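Local coordinates for protein peptidoglycan glycosyltransferase (Burkholderia ambifaria, PDB 5UY7) that belongs to the penicillin-binding proteins and carries a domain of the beta-lactamase-like fold, at residues 452-457 against 515-520; 225-230 against 490-495; 398-403 against 432-437; 271-276 against 459-464. One frame throughout, in Å; residues are numbered along the deposited sequence.

Contact 1. Residues 452-457 against 515-520; sequences AVPGYR and VFSAIA
A loop-on-helix contact joins A452 and V453, in the loop leading into strand 459-466, to S517 on helix 509-526; the nearest CA atoms, of V453 and S517, are 5.2 Å apart. One hydrogen bond crosses it, from S517 OG to A452 O at 2.7 Å. The C=O...OG angle is 134° and the hydroxyl lies 34° off the carbonyl plane. S517 reaches this acceptor because OG stands opposite its own backbone N (chi1 171°), which carries it outward from the helix. V453 CG2 touches S517 OG at 3.6 Å; its apolar partners are A520 CB at 4.2 Å and, obliquely, the F516 ring. That ring has A520 CB, one helical turn on, 4.1 Å above one face, and also packs with F481. Within the loop, Y456 N bonds to V453 O at 3.0 Å, and G455 takes a positive phi. Beyond the turn, Y456 OH bonds to V529 O, holding the loop to the chain that follows the helix. With P454 and G455 at its two central positions, the loop from V453 to Y456 is a type II beta turn.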
loop_
_atom_site.group_PDB
_atom_site.type_symbol
_atom_site.label_atom_id
_atom_site.label_comp_id
_atom_site.label_asym_id
_atom_site.label_seq_id
_atom_site.Cartn_x
_atom_site.Cartn_y
_atom_site.Cartn_z
ATOM N N ALA A 452 10.633 9.369 1.741
ATOM C CA ALA A 452 10.960 9.819 3.083
ATOM C C ALA A 452 10.365 11.199 3.342
ATOM O O ALA A 452 10.222 12.017 2.429
ATOM C CB ALA A 452 12.472 9.876 3.273
ATOM N N VAL A 453 10.048 11.452 4.610
ATOM C CA VAL A 453 9.456 12.711 5.065
ATOM C C VAL A 453 10.383 13.338 6.096
ATOM O O VAL A 453 10.475 12.836 7.228
ATOM C CB VAL A 453 8.054 12.478 5.661
ATOM C CG1 VAL A 453 7.497 13.770 6.246
ATOM C CG2 VAL A 453 7.112 11.880 4.628
ATOM N N PRO A 454 11.086 14.418 5.763
ATOM C CA PRO A 454 12.000 15.036 6.733
ATOM C C PRO A 454 11.291 15.348 8.044
ATOM O O PRO A 454 10.227 15.980 8.065
ATOM C CB PRO A 454 12.461 16.310 6.015
ATOM C CG PRO A 454 12.339 15.958 4.545
ATOM C CD PRO A 454 11.115 15.088 4.450
ATOM N N GLY A 455 11.874 14.862 9.142
ATOM C CA GLY A 455 11.345 15.105 10.468
ATOM C C GLY A 455 10.414 14.038 11.013
ATOM O O GLY A 455 10.072 14.095 12.202
ATOM N N TYR A 456 9.983 13.081 10.196
ATOM C CA TYR A 456 8.990 12.108 10.638
ATOM C C TYR A 456 9.378 10.709 10.204
ATOM O O TYR A 456 9.733 10.491 9.043
ATOM C CB TYR A 456 7.604 12.437 10.071
ATOM C CG TYR A 456 7.051 13.728 10.601
ATOM C CD1 TYR A 456 6.349 13.757 11.800
ATOM C CD2 TYR A 456 7.252 14.925 9.926
ATOM C CE1 TYR A 456 5.850 14.929 12.298
ATOM C CE2 TYR A 456 6.758 16.121 10.423
ATOM C CZ TYR A 456 6.051 16.113 11.611
ATOM O OH TYR A 456 5.547 17.288 12.112
ATOM N N ARG A 457 9.259 9.757 11.123
ATOM C CA ARG A 457 9.322 8.357 10.736
ATOM C C ARG A 457 8.074 7.980 9.957
ATOM O O ARG A 457 6.958 8.159 10.453
ATOM C CB ARG A 457 9.452 7.480 11.975
ATOM C CG ARG A 457 10.769 7.703 12.704
ATOM C CD ARG A 457 10.760 7.013 14.049
ATOM N NE ARG A 457 10.430 5.594 13.927
ATOM C CZ ARG A 457 10.225 4.803 14.975
ATOM N NH1 ARG A 457 10.327 5.289 16.203
ATOM N NH2 ARG A 457 9.905 3.521 14.786
ATOM N N VAL A 515 5.060 12.653 -3.922
ATOM C CA VAL A 515 3.695 13.095 -3.657
ATOM C C VAL A 515 3.227 12.577 -2.305
ATOM O O VAL A 515 2.629 13.309 -1.508
ATOM C CB VAL A 515 2.746 12.640 -4.780
ATOM C CG1 VAL A 515 1.374 13.297 -4.581
ATOM C CG2 VAL A 515 3.324 12.968 -6.136
ATOM N N PHE A 516 3.456 11.286 -2.040
ATOM C CA PHE A 516 3.189 10.754 -0.709
ATOM C C PHE A 516 3.902 11.582 0.354
ATOM O O PHE A 516 3.307 11.977 1.369
ATOM C CB PHE A 516 3.629 9.286 -0.614
ATOM C CG PHE A 516 3.757 8.797 0.810
ATOM C CD1 PHE A 516 2.652 8.282 1.481
ATOM C CD2 PHE A 516 4.973 8.888 1.492
ATOM C CE1 PHE A 516 2.750 7.853 2.788
ATOM C CE2 PHE A 516 5.076 8.464 2.819
ATOM C CZ PHE A 516 3.967 7.940 3.459
ATOM N N SER A 517 5.191 11.845 0.135
ATOM C CA SER A 517 5.988 12.538 1.139
ATOM C C SER A 517 5.431 13.925 1.421
ATOM O O SER A 517 5.302 14.334 2.581
ATOM C CB SER A 517 7.438 12.645 0.676
ATOM O OG SER A 517 8.167 13.501 1.541
ATOM N N ALA A 518 5.107 14.667 0.363
ATOM C CA ALA A 518 4.593 16.019 0.532
ATOM C C ALA A 518 3.262 16.008 1.271
ATOM O O ALA A 518 3.052 16.780 2.211
ATOM C CB ALA A 518 4.455 16.696 -0.834
ATOM N N ILE A 519 2.347 15.125 0.874
ATOM C CA ILE A 519 1.041 15.110 1.520
ATOM C C ILE A 519 1.162 14.650 2.964
ATOM O O ILE A 519 0.551 15.234 3.864
ATOM C CB ILE A 519 0.053 14.241 0.726
ATOM C CG1 ILE A 519 -0.226 14.899 -0.622
ATOM C CG2 ILE A 519 -1.217 14.016 1.550
ATOM C CD1 ILE A 519 -1.089 14.049 -1.573
ATOM N N ALA A 520 1.935 13.585 3.209
ATOM C CA ALA A 520 2.090 13.087 4.573
ATOM C C ALA A 520 2.730 14.139 5.473
ATOM O O ALA A 520 2.246 14.407 6.580
ATOM C CB ALA A 520 2.922 11.802 4.572
#

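Contact 2. Residues 225-230 against 490-495; sequences AMVVDV and PRIVVA
M226, V227, V228 and D229 pair with A495, V494, V493 and I492 in two neighbouring antiparallel strands of the central sheet, whose local axes run at 164° and approach to 4.6 Å. M226 with A495 and V228 with V493 are hydrogen-bonded pairs, each with two N-H...O bonds; M226 N to A495 O, for instance, measures 2.9 Å. V227 with V494 and D229 with I492 are the non-hydrogen-bonded pairs, where CA-H groups face carbonyls instead.

On one face, V227 with chi1 at -178° holds CG1 opposite its own N, 4.0 Å from I492 CB, beneath helix 509-526, which F516 and T523 bring against V494 and I492. The other face carries M226, its CG 4.1 Å from A495 CB; its thioether then leads off toward F391 and A394 of helix 390-401. Helices on both faces of a five-stranded antiparallel sheet are the plan of the beta-lactamase-like fold.

At the end of the ladder R491 and I492 both face A485 of strand 477-485, a classic beta bulge. R491 O still receives V230 N at 2.9 Å; that bond is nearly straight, but its donor stands 39° out of the carbonyl plane. V230 CG2 lies alongside V493 CG2 at 4.1 Å. Two waters donate to D229 OD1: one links it to R491 O, the other bridges D229 OD1 to R491 NE, which stand 4.6 Å apart without direct contact. D229 OD2 is held separately by T232 OG1.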
loop_
_atom_site.group_PDB
_atom_site.type_symbol
_atom_site.label_atom_id
_atom_site.label_comp_id
_atom_site.label_asym_id
_atom_site.label_seq_id
_atom_site.Cartn_x
_atom_site.Cartn_y
_atom_site.Cartn_z
ATOM N N ALA A 225 -5.375 11.046 -4.927
ATOM C CA ALA A 225 -4.782 10.997 -3.594
ATOM C C ALA A 225 -5.880 10.874 -2.556
ATOM O O ALA A 225 -6.933 11.502 -2.685
ATOM C CB ALA A 225 -3.954 12.252 -3.310
ATOM N N MET A 226 -5.636 10.078 -1.512
ATOM C CA MET A 226 -6.579 10.092 -0.411
ATOM C C MET A 226 -5.825 9.927 0.896
ATOM O O MET A 226 -4.721 9.375 0.940
ATOM C CB MET A 226 -7.696 9.038 -0.556
ATOM C CG MET A 226 -7.304 7.591 -0.487
ATOM S SD MET A 226 -8.754 6.524 -0.763
ATOM C CE MET A 226 -9.540 6.493 0.835
ATOM N N VAL A 227 -6.425 10.463 1.949
ATOM C CA VAL A 227 -5.857 10.445 3.291
ATOM C C VAL A 227 -6.920 9.888 4.221
ATOM O O VAL A 227 -8.070 10.343 4.194
ATOM C CB VAL A 227 -5.421 11.852 3.741
ATOM C CG1 VAL A 227 -4.786 11.795 5.139
ATOM C CG2 VAL A 227 -4.436 12.458 2.750
ATOM N N VAL A 228 -6.552 8.880 5.012
ATOM C CA VAL A 228 -7.481 8.206 5.913
ATOM C C VAL A 228 -6.980 8.366 7.343
ATOM O O VAL A 228 -5.799 8.134 7.624
ATOM C CB VAL A 228 -7.618 6.712 5.568
ATOM C CG1 VAL A 228 -8.601 6.046 6.532
ATOM C CG2 VAL A 228 -8.084 6.531 4.117
ATOM N N ASP A 229 -7.885 8.726 8.249
ATOM C CA ASP A 229 -7.575 8.722 9.676
ATOM C C ASP A 229 -7.534 7.286 10.196
ATOM O O ASP A 229 -8.538 6.568 10.142
ATOM C CB ASP A 229 -8.619 9.546 10.432
ATOM C CG ASP A 229 -8.367 9.582 11.929
ATOM O OD1 ASP A 229 -7.306 10.073 12.346
ATOM O OD2 ASP A 229 -9.235 9.130 12.700
ATOM N N VAL A 230 -6.374 6.874 10.720
ATOM C CA VAL A 230 -6.182 5.488 11.157
ATOM C C VAL A 230 -7.130 5.126 12.296
ATOM O O VAL A 230 -7.660 4.009 12.349
ATOM C CB VAL A 230 -4.706 5.269 11.552
ATOM C CG1 VAL A 230 -4.509 3.916 12.216
ATOM C CG2 VAL A 230 -3.832 5.382 10.319
ATOM N N PRO A 490 0.964 5.074 13.625
ATOM C CA PRO A 490 0.542 6.053 12.620
ATOM C C PRO A 490 -0.823 6.647 12.900
ATOM O O PRO A 490 -1.714 6.018 13.488
ATOM C CB PRO A 490 0.542 5.262 11.306
ATOM C CG PRO A 490 0.612 3.820 11.697
ATOM C CD PRO A 490 1.238 3.746 13.043
ATOM N N ARG A 491 -0.957 7.895 12.469
ATOM C CA ARG A 491 -2.199 8.646 12.530
ATOM C C ARG A 491 -2.957 8.625 11.217
ATOM O O ARG A 491 -4.198 8.646 11.226
ATOM C CB ARG A 491 -1.895 10.098 12.909
ATOM C CG ARG A 491 -3.116 10.983 12.968
ATOM C CD ARG A 491 -2.969 12.023 14.044
ATOM N NE ARG A 491 -4.080 12.961 14.013
ATOM C CZ ARG A 491 -4.135 14.059 14.753
ATOM N NH1 ARG A 491 -3.137 14.341 15.576
ATOM N NH2 ARG A 491 -5.181 14.868 14.666
ATOM N N ILE A 492 -2.245 8.594 10.089
ATOM C CA ILE A 492 -2.886 8.641 8.782
ATOM C C ILE A 492 -2.314 7.563 7.875
ATOM O O ILE A 492 -1.173 7.114 8.032
ATOM C CB ILE A 492 -2.731 10.024 8.112
ATOM C CG1 ILE A 492 -1.247 10.341 7.869
ATOM C CG2 ILE A 492 -3.421 11.099 8.960
ATOM C CD1 ILE A 492 -1.024 11.698 7.172
ATOM N N VAL A 493 -3.138 7.140 6.926
ATOM C CA VAL A 493 -2.695 6.415 5.747
ATOM C C VAL A 493 -2.833 7.366 4.574
ATOM O O VAL A 493 -3.845 8.067 4.466
ATOM C CB VAL A 493 -3.525 5.142 5.524
ATOM C CG1 VAL A 493 -3.372 4.651 4.086
ATOM C CG2 VAL A 493 -3.083 4.074 6.509
ATOM N N VAL A 494 -1.804 7.430 3.729
ATOM C CA VAL A 494 -1.814 8.277 2.541
ATOM C C VAL A 494 -1.605 7.395 1.325
ATOM O O VAL A 494 -0.636 6.632 1.267
ATOM C CB VAL A 494 -0.729 9.367 2.604
ATOM C CG1 VAL A 494 -0.692 10.162 1.296
ATOM C CG2 VAL A 494 -0.988 10.291 3.790
ATOM N N ALA A 495 -2.487 7.531 0.337
ATOM C CA ALA A 495 -2.425 6.742 -0.885
ATOM C C ALA A 495 -2.420 7.698 -2.063
ATOM O O ALA A 495 -3.279 8.579 -2.144
ATOM C CB ALA A 495 -3.615 5.776 -0.983
HETATM O O HOH W 1 -5.685 8.389 13.701
HETATM O O HOH W 2 -6.091 12.500 12.020
#

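Contact 3. Residues 398-403 against 432-437; sequences TAIAHD and REVRTM
I400 and R435 join the C-terminal end of helix 390-401 to the middle of helix 428-442, a helix-helix contact within the beta-lactamase-like fold, with M484 of strand 477-485 touching both residues.

The apolar part is small. I400 CG2 rests 3.7 Å from R435 CG, the two chains running antiparallel alongside each other, while V434 CG1 crosses I400 at about a right angle, 4.1 Å from its CG2. F275 of helix 273-282 also packs against I400.

Hydrogen bonding ties the arginine to the helix end. R435 NH1 donates to I400 O at 3.0 Å, nearly along the C=O axis, with the oxygen only 6° out of the guanidinium plane. The bend at chi3 (-56°) turns the guanidinium toward that carbonyl, and NE bonds to P488 O, fixing the group from a second direction.

Electrostatic contact comes from D403, just beyond the helix: its OD1 forms a long salt bridge of 3.4 Å with R435 NH2, the carboxylate and guanidinium planes being 31° apart. A water accepting from R435 NH1 at 3.0 Å also sits next to D403 OD1.

The guanidinium is also covered on both sides: A401 O lies over one face, 3.7 Å from NH1, and R432 CA over the opposite one, 3.7 Å above the plane and displaced to one side of the group's centre.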
loop_
_atom_site.group_PDB
_atom_site.type_symbol
_atom_site.label_atom_id
_atom_site.label_comp_id
_atom_site.label_asym_id
_atom_site.label_seq_id
_atom_site.Cartn_x
_atom_site.Cartn_y
_atom_site.Cartn_z
ATOM N N THR A 398 -4.803 0.324 6.184
ATOM C CA THR A 398 -5.192 0.625 7.559
ATOM C C THR A 398 -5.068 -0.607 8.436
ATOM O O THR A 398 -4.882 -0.466 9.641
ATOM C CB THR A 398 -6.621 1.200 7.671
ATOM O OG1 THR A 398 -7.602 0.202 7.322
ATOM C CG2 THR A 398 -6.776 2.466 6.801
ATOM N N ALA A 399 -5.136 -1.814 7.858
ATOM C CA ALA A 399 -4.961 -3.014 8.667
ATOM C C ALA A 399 -3.555 -3.076 9.236
ATOM O O ALA A 399 -3.360 -3.496 10.378
ATOM C CB ALA A 399 -5.261 -4.267 7.843
ATOM N N ILE A 400 -2.561 -2.645 8.459
ATOM C CA ILE A 400 -1.194 -2.644 8.958
ATOM C C ILE A 400 -0.994 -1.489 9.924
ATOM O O ILE A 400 -0.276 -1.613 10.918
ATOM C CB ILE A 400 -0.213 -2.579 7.769
ATOM C CG1 ILE A 400 -0.290 -3.885 6.971
ATOM C CG2 ILE A 400 1.226 -2.288 8.246
ATOM C CD1 ILE A 400 0.466 -3.816 5.645
ATOM N N ALA A 401 -1.653 -0.355 9.659
ATOM C CA ALA A 401 -1.487 0.821 10.508
ATOM C C ALA A 401 -2.148 0.650 11.869
ATOM O O ALA A 401 -1.584 1.068 12.885
ATOM C CB ALA A 401 -2.072 2.054 9.811
ATOM N N HIS A 402 -3.350 0.081 11.898
ATOM C CA HIS A 402 -4.198 0.006 13.095
ATOM C C HIS A 402 -4.068 -1.349 13.781
ATOM O O HIS A 402 -5.053 -2.041 14.031
ATOM C CB HIS A 402 -5.650 0.295 12.709
ATOM C CG HIS A 402 -6.575 0.519 13.872
ATOM N ND1 HIS A 402 -7.191 1.730 14.103
ATOM C CD2 HIS A 402 -7.012 -0.314 14.848
ATOM C CE1 HIS A 402 -7.952 1.637 15.180
ATOM N NE2 HIS A 402 -7.862 0.409 15.651
ATOM N N ASP A 403 -2.826 -1.755 14.060
ATOM C CA ASP A 403 -2.538 -2.927 14.887
ATOM C C ASP A 403 -3.235 -4.191 14.383
ATOM O O ASP A 403 -3.670 -5.038 15.169
ATOM C CB ASP A 403 -2.902 -2.660 16.344
ATOM C CG ASP A 403 -1.936 -1.705 17.008
ATOM O OD1 ASP A 403 -0.962 -1.295 16.339
ATOM O OD2 ASP A 403 -2.147 -1.362 18.187
ATOM N N ARG A 432 2.855 -4.707 13.839
ATOM C CA ARG A 432 3.994 -3.928 14.329
ATOM C C ARG A 432 5.277 -4.333 13.616
ATOM O O ARG A 432 6.076 -3.472 13.219
ATOM C CB ARG A 432 4.138 -4.109 15.841
ATOM N N GLU A 433 5.480 -5.640 13.429
ATOM C CA GLU A 433 6.665 -6.125 12.713
ATOM C C GLU A 433 6.717 -5.569 11.298
ATOM O O GLU A 433 7.782 -5.149 10.825
ATOM C CB GLU A 433 6.674 -7.659 12.680
ATOM C CG GLU A 433 7.025 -8.308 14.005
ATOM C CD GLU A 433 6.809 -9.818 14.006
ATOM O OE1 GLU A 433 6.053 -10.317 13.146
ATOM O OE2 GLU A 433 7.404 -10.504 14.873
ATOM N N VAL A 434 5.573 -5.538 10.612
ATOM C CA VAL A 434 5.573 -5.063 9.233
ATOM C C VAL A 434 5.742 -3.548 9.178
ATOM O O VAL A 434 6.414 -3.032 8.275
ATOM C CB VAL A 434 4.302 -5.555 8.515
ATOM C CG1 VAL A 434 4.175 -4.930 7.134
ATOM C CG2 VAL A 434 4.369 -7.070 8.392
ATOM N N ARG A 435 5.192 -2.810 10.146
ATOM C CA ARG A 435 5.417 -1.365 10.152
ATOM C C ARG A 435 6.905 -1.056 10.262
ATOM O O ARG A 435 7.406 -0.142 9.589
ATOM C CB ARG A 435 4.638 -0.698 11.286
ATOM C CG ARG A 435 3.114 -0.642 11.033
ATOM C CD ARG A 435 2.405 0.400 11.905
ATOM N NE ARG A 435 2.629 0.219 13.332
ATOM C CZ ARG A 435 1.966 -0.639 14.102
ATOM N NH1 ARG A 435 1.036 -1.433 13.587
ATOM N NH2 ARG A 435 2.238 -0.703 15.398
ATOM N N THR A 436 7.630 -1.819 11.098
ATOM C CA THR A 436 9.081 -1.665 11.184
ATOM C C THR A 436 9.728 -1.901 9.824
ATOM O O THR A 436 10.615 -1.138 9.403
ATOM C CB THR A 436 9.637 -2.619 12.252
ATOM O OG1 THR A 436 9.104 -2.251 13.535
ATOM C CG2 THR A 436 11.180 -2.588 12.312
ATOM N N MET A 437 9.279 -2.936 9.104
ATOM C CA MET A 437 9.828 -3.203 7.778
ATOM C C MET A 437 9.498 -2.081 6.802
ATOM O O MET A 437 10.326 -1.724 5.956
ATOM C CB MET A 437 9.302 -4.539 7.256
ATOM C CG MET A 437 9.714 -5.718 8.124
ATOM S SD MET A 437 8.892 -7.197 7.502
ATOM C CE MET A 437 9.428 -8.414 8.715
HETATM O O HOH W 3 0.431 -3.285 15.918
#

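Contact 4. Residues 271-276 against 459-464; sequences IMKPFT and GGKSGT. With SO4 (sulfate ion), chain B.
I271, in the 3-10 turn leading into helix 273-282, and P274 of that helix pack against K461 and G463 of the edge strand 459-466; no hydrogen bond crosses, so side-chain shape carries the contact. I271 turns CG1 away from its own carbonyl carbon (chi1 -68°), putting that atom 3.6 Å from both K461 O and G463 N, with CD1 3.7 Å from the same nitrogen. G463 has no side chain in the way, and the strand backbone comes close, I271 CA and G463 CA being 5.1 Å apart.

The two lysines differ in build. With chi1 at -88°, K461 CG presses on P274 CG at 3.4 Å, tighter than ordinary carbon contact, the chains crossing at a slant; bends at chi2 and chi3 then turn the rest of the lysine toward S324. K273 is instead extended beyond its first torsion. Their NZ atoms come to 5.2 Å of each other, and both meet S324: K461 NZ bonds to its OG and K273 NZ to its O, K273 NZ also bonding to S270 OG and N326 OD1.

Beside the strand a sulfate ion, probably from the crystallisation liquor, accepts from S270 OG. S462 OG lies 3.0 Å from sulfate O1 in one of its two conformers, so that bond is doubtful. T464 OG1 adds a weak bond to O3 at 3.3 Å.

S270-x-x-K273, S324-x-N326 and K461-S462-G463 fit the SxxK, SxN and KSG-type motifs that converge on the active-site cleft of penicillin-binding proteins, consistent with the sulfate occupying that cleft.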
loop_
_atom_site.group_PDB
_atom_site.type_symbol
_atom_site.label_atom_id
_atom_site.label_comp_id
_atom_site.label_asym_id
_atom_site.label_seq_id
_atom_site.Cartn_x
_atom_site.Cartn_y
_atom_site.Cartn_z
ATOM N N ILE A 271 3.130 -2.983 -4.110
ATOM C CA ILE A 271 2.333 -2.570 -2.956
ATOM C C ILE A 271 1.763 -3.766 -2.206
ATOM O O ILE A 271 1.445 -3.656 -1.013
ATOM C CB ILE A 271 1.239 -1.595 -3.448
ATOM C CG1 ILE A 271 1.901 -0.292 -3.904
ATOM C CG2 ILE A 271 0.189 -1.331 -2.378
ATOM C CD1 ILE A 271 0.991 0.590 -4.769
ATOM N N MET A 272 1.665 -4.923 -2.859
ATOM C CA MET A 272 1.152 -6.101 -2.168
ATOM C C MET A 272 2.207 -6.846 -1.367
ATOM O O MET A 272 1.835 -7.709 -0.566
ATOM C CB MET A 272 0.527 -7.085 -3.155
ATOM C CG MET A 272 -0.714 -6.561 -3.847
ATOM S SD MET A 272 -1.987 -5.945 -2.728
ATOM C CE MET A 272 -2.389 -7.456 -1.846
ATOM N N LYS A 273 3.496 -6.570 -1.581
ATOM C CA LYS A 273 4.523 -7.367 -0.914
ATOM C C LYS A 273 4.387 -7.338 0.605
ATOM O O LYS A 273 4.586 -8.397 1.235
ATOM C CB LYS A 273 5.913 -6.905 -1.379
ATOM C CG LYS A 273 6.184 -7.282 -2.829
ATOM C CD LYS A 273 7.396 -6.562 -3.447
ATOM C CE LYS A 273 7.619 -7.093 -4.849
ATOM N NZ LYS A 273 8.560 -6.260 -5.695
ATOM N N PRO A 274 4.032 -6.221 1.249
ATOM C CA PRO A 274 3.845 -6.262 2.707
ATOM C C PRO A 274 2.738 -7.194 3.157
ATOM O O PRO A 274 2.802 -7.683 4.288
ATOM C CB PRO A 274 3.525 -4.805 3.057
ATOM C CG PRO A 274 4.241 -4.038 2.009
ATOM C CD PRO A 274 4.032 -4.823 0.762
ATOM N N PHE A 275 1.720 -7.442 2.326
ATOM C CA PHE A 275 0.651 -8.346 2.749
ATOM C C PHE A 275 1.075 -9.799 2.624
ATOM O O PHE A 275 0.693 -10.632 3.452
ATOM C CB PHE A 275 -0.631 -8.084 1.950
ATOM C CG PHE A 275 -1.239 -6.748 2.252
ATOM C CD1 PHE A 275 -1.836 -6.512 3.479
ATOM C CD2 PHE A 275 -1.176 -5.714 1.329
ATOM C CE1 PHE A 275 -2.371 -5.266 3.788
ATOM C CE2 PHE A 275 -1.711 -4.464 1.630
ATOM C CZ PHE A 275 -2.311 -4.245 2.863
ATOM N N THR A 276 1.851 -10.123 1.588
ATOM C CA THR A 276 2.447 -11.454 1.498
ATOM C C THR A 276 3.242 -11.768 2.756
ATOM O O THR A 276 3.092 -12.841 3.358
ATOM C CB THR A 276 3.356 -11.528 0.272
ATOM O OG1 THR A 276 2.577 -11.300 -0.909
ATOM C CG2 THR A 276 4.016 -12.898 0.171
ATOM N N GLY A 459 6.546 5.057 6.622
ATOM C CA GLY A 459 6.832 3.856 5.857
ATOM C C GLY A 459 5.718 3.612 4.869
ATOM O O GLY A 459 4.596 4.100 5.039
ATOM N N GLY A 460 6.037 2.845 3.834
ATOM C CA GLY A 460 5.056 2.545 2.808
ATOM C C GLY A 460 5.705 1.784 1.669
ATOM O O GLY A 460 6.858 1.356 1.762
ATOM N N LYS A 461 4.941 1.634 0.586
ATOM C CA LYS A 461 5.410 0.894 -0.579
ATOM C C LYS A 461 4.982 1.564 -1.871
ATOM O O LYS A 461 3.845 2.035 -1.996
ATOM C CB LYS A 461 4.865 -0.542 -0.603
ATOM C CG LYS A 461 5.689 -1.549 0.132
ATOM C CD LYS A 461 7.098 -1.664 -0.413
ATOM C CE LYS A 461 7.162 -2.426 -1.713
ATOM N NZ LYS A 461 8.526 -2.332 -2.270
ATOM N N SER A 462 5.893 1.552 -2.837
ATOM C CA SER A 462 5.598 1.953 -4.203
ATOM C C SER A 462 5.172 0.742 -5.022
ATOM O O SER A 462 5.501 -0.405 -4.701
ATOM C CB SER A 462 6.821 2.604 -4.852
ATOM O OG SER A 462 7.844 1.648 -5.060
ATOM N N GLY A 463 4.427 1.012 -6.086
ATOM C CA GLY A 463 4.046 -0.022 -7.033
ATOM C C GLY A 463 3.848 0.601 -8.395
ATOM O O GLY A 463 3.498 1.780 -8.509
ATOM N N THR A 464 4.083 -0.194 -9.440
ATOM C CA THR A 464 3.913 0.280 -10.807
ATOM C C THR A 464 3.042 -0.694 -11.587
ATOM O O THR A 464 3.221 -1.911 -11.497
ATOM C CB THR A 464 5.262 0.445 -11.519
ATOM O OG1 THR A 464 5.900 -0.830 -11.633
ATOM C CG2 THR A 464 6.166 1.381 -10.743
HETATM S S SO4 B . 8.196 -0.797 -8.107
HETATM O O1 SO4 B . 7.386 0.345 -7.673
HETATM O O2 SO4 B . 9.443 -0.833 -7.352
HETATM O O3 SO4 B . 8.489 -0.637 -9.529
HETATM O O4 SO4 B . 7.505 -2.067 -7.927
#

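Overall arrangement
From the N terminus, residues 225-230 open contact 2 and 271-276 open contact 4. Contact 3 then opens at 398-403 and closes at 432-437, a short loop lying within that of contact 4. Residues 452-457 open contact 1 before 459-464 close contact 4 and 490-495 close contact 2; contact 1 closes last, at 515-520, and so crosses both. Contact 4 itself falls within the span of contact 2. Sheet strands, helix 509-526 and the helices of the other face are thereby tied together: I519 packs on V227 between contacts 1 and 2, H402 probably bonds to V230 between contacts 2 and 3, and V434 packs on P274 between contacts 3 and 4.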